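NADP-dependent glyceraldehyde-3-phosphate dehydrogenase (PDB 3PRL) probably oxidises glyceraldehyde 3-phosphate directly to 3-phosphoglycerate with NADP+ as the electron acceptor, without taking up inorganic phosphate. Local coordinates at residues S111-I116 against Y164-A169. Residues are numbered along the deposited sequence; the frame is centred on the assembly and turned at random.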
loop_
_atom_site.group_PDB
_atom_site.type_symbol
_atom_site.label_atom_id
_atom_site.label_comp_id
_atom_site.label_asym_id
_atom_site.label_seq_id
_atom_site.Cartn_x
_atom_site.Cartn_y
_atom_site.Cartn_z
ATOM N N SER D 111 -9.482 27.605 -11.290
ATOM C CA SER D 111 -8.477 27.493 -10.205
ATOM C C SER D 111 -8.398 26.067 -9.707
ATOM O O SER D 111 -7.312 25.487 -9.619
ATOM C CB SER D 111 -8.809 28.382 -9.006
ATOM O OG SER D 111 -8.894 29.736 -9.365
ATOM N N ARG D 112 -9.564 25.510 -9.392
ATOM C CA ARG D 112 -9.641 24.170 -8.830
ATOM C C ARG D 112 -9.141 23.154 -9.853
ATOM O O ARG D 112 -8.509 22.175 -9.477
ATOM C CB ARG D 112 -11.066 23.841 -8.352
ATOM C CG ARG D 112 -11.200 22.484 -7.638
ATOM C CD ARG D 112 -12.543 22.326 -6.898
ATOM N NE ARG D 112 -12.978 20.930 -6.859
ATOM C CZ ARG D 112 -14.166 20.507 -6.413
ATOM N NH1 ARG D 112 -15.067 21.371 -5.952
ATOM N NH2 ARG D 112 -14.460 19.206 -6.436
ATOM N N THR D 113 -9.428 23.409 -11.136
ATOM C CA THR D 113 -9.018 22.521 -12.223
ATOM C C THR D 113 -7.497 22.318 -12.240
ATOM O O THR D 113 -7.025 21.176 -12.289
ATOM C CB THR D 113 -9.555 23.004 -13.619
ATOM O OG1 THR D 113 -10.960 22.746 -13.724
ATOM C CG2 THR D 113 -8.858 22.304 -14.770
ATOM N N ALA D 114 -6.744 23.424 -12.190
ATOM C CA ALA D 114 -5.271 23.371 -12.151
ATOM C C ALA D 114 -4.775 22.664 -10.905
ATOM O O ALA D 114 -3.761 21.965 -10.931
ATOM C CB ALA D 114 -4.652 24.776 -12.257
ATOM N N ASP D 115 -5.514 22.830 -9.818
ATOM C CA ASP D 115 -5.231 22.120 -8.586
ATOM C C ASP D 115 -5.414 20.614 -8.743
ATOM O O ASP D 115 -4.600 19.842 -8.216
ATOM C CB ASP D 115 -6.099 22.642 -7.450
ATOM C CG ASP D 115 -5.695 24.036 -6.996
ATOM O OD1 ASP D 115 -4.581 24.510 -7.340
ATOM O OD2 ASP D 115 -6.499 24.654 -6.275
ATOM N N ILE D 116 -6.459 20.195 -9.463
ATOM C CA ILE D 116 -6.681 18.770 -9.750
ATOM C C ILE D 116 -5.624 18.198 -10.692
ATOM O O ILE D 116 -5.179 17.050 -10.512
ATOM C CB ILE D 116 -8.103 18.483 -10.332
ATOM C CG1 ILE D 116 -9.165 18.561 -9.236
ATOM C CG2 ILE D 116 -8.180 17.092 -10.921
ATOM C CD1 ILE D 116 -10.539 19.044 -9.757
ATOM N N TYR D 164 -19.745 21.324 -15.438
ATOM C CA TYR D 164 -18.393 21.740 -15.107
ATOM C C TYR D 164 -17.567 21.442 -16.352
ATOM O O TYR D 164 -17.018 20.368 -16.486
ATOM C CB TYR D 164 -17.859 20.938 -13.911
ATOM C CG TYR D 164 -18.581 21.155 -12.593
ATOM C CD1 TYR D 164 -18.051 22.001 -11.621
ATOM C CD2 TYR D 164 -19.777 20.488 -12.303
ATOM C CE1 TYR D 164 -18.711 22.206 -10.402
ATOM C CE2 TYR D 164 -20.446 20.673 -11.081
ATOM C CZ TYR D 164 -19.899 21.543 -10.135
ATOM O OH TYR D 164 -20.540 21.749 -8.926
ATOM N N PRO D 165 -17.503 22.394 -17.283
ATOM C CA PRO D 165 -16.936 22.114 -18.599
ATOM C C PRO D 165 -15.400 22.279 -18.688
ATOM O O PRO D 165 -14.815 22.044 -19.743
ATOM C CB PRO D 165 -17.656 23.122 -19.482
ATOM C CG PRO D 165 -17.874 24.296 -18.582
ATOM C CD PRO D 165 -18.056 23.764 -17.196
ATOM N N VAL D 166 -14.766 22.695 -17.599
ATOM C CA VAL D 166 -13.316 22.711 -17.517
ATOM C C VAL D 166 -12.951 21.657 -16.471
ATOM O O VAL D 166 -12.238 20.695 -16.762
ATOM C CB VAL D 166 -12.773 24.167 -17.223
ATOM C CG1 VAL D 166 -11.291 24.186 -16.989
ATOM C CG2 VAL D 166 -13.076 25.068 -18.409
ATOM N N ASN D 167 -13.526 21.794 -15.282
ATOM C CA ASN D 167 -13.283 20.871 -14.167
ATOM C C ASN D 167 -13.518 19.383 -14.463
ATOM O O ASN D 167 -12.630 18.558 -14.235
ATOM C CB ASN D 167 -14.111 21.313 -12.955
ATOM C CG ASN D 167 -13.636 20.694 -11.669
ATOM O OD1 ASN D 167 -13.866 19.508 -11.416
ATOM N ND2 ASN D 167 -12.961 21.490 -10.841
ATOM N N LEU D 168 -14.708 19.042 -14.970
ATOM C CA LEU D 168 -15.078 17.649 -15.210
ATOM C C LEU D 168 -14.511 17.127 -16.529
ATOM O O LEU D 168 -14.496 15.916 -16.773
ATOM C CB LEU D 168 -16.606 17.470 -15.144
ATOM C CG LEU D 168 -17.300 17.796 -13.812
ATOM C CD1 LEU D 168 -18.758 17.435 -13.892
ATOM C CD2 LEU D 168 -16.634 17.090 -12.651
ATOM N N ALA D 169 -14.007 18.041 -17.359
ATOM C CA ALA D 169 -13.216 17.670 -18.532
ATOM C C ALA D 169 -11.749 17.286 -18.183
ATOM O O ALA D 169 -11.307 16.162 -18.455
ATOM C CB ALA D 169 -13.270 18.788 -19.560
#
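Thr-113 and Asn-167 meet in a buried van der Waals contact between the middle of helix 103-124 and the first turn of helix 167-178. The CA atoms of Thr-113 and Asn-167 lie 5.0 Å apart, and no hydrogen bond links the two segments. The hydroxyl of Thr-113 sits against the backbone of the helix start, with OG1 3.0 Å from CA of Asn-167. This OG1 lies beside its own backbone N (chi1 -74°) and hydrogen-bonds to Glu-109 O, one turn earlier. The methyl CG2 of Thr-113 packs on CG1 of Val-166 at 3.8 Å. The carboxylate of Glu-109 accepts hydrogen bonds from the backbone N of Val-166 and of Asn-167, and so ties the helix start to helix 103-124. In this aldehyde dehydrogenase fold, helix 167-178 follows the loop after strand 144-159, where Ser-160 and Phe-162 bind NADP+. With CG anti to the backbone N (chi1 -163°), the Asn-167 amide reaches Ile-116, which crosses it at about a right angle, CD1 of Ile-116 3.6 Å from ND2 of Asn-167. In the aliphatic part of Arg-112, CG lies 3.8 Å from ND2 of Asn-167. Replacing Asn-167 by an alanine is likely to open a gap beside Ile-116 CD1 and the Arg-112 chain. The Arg-112 guanidinium stands 87° to the amide plane, while NE forms a salt bridge with Asp-449.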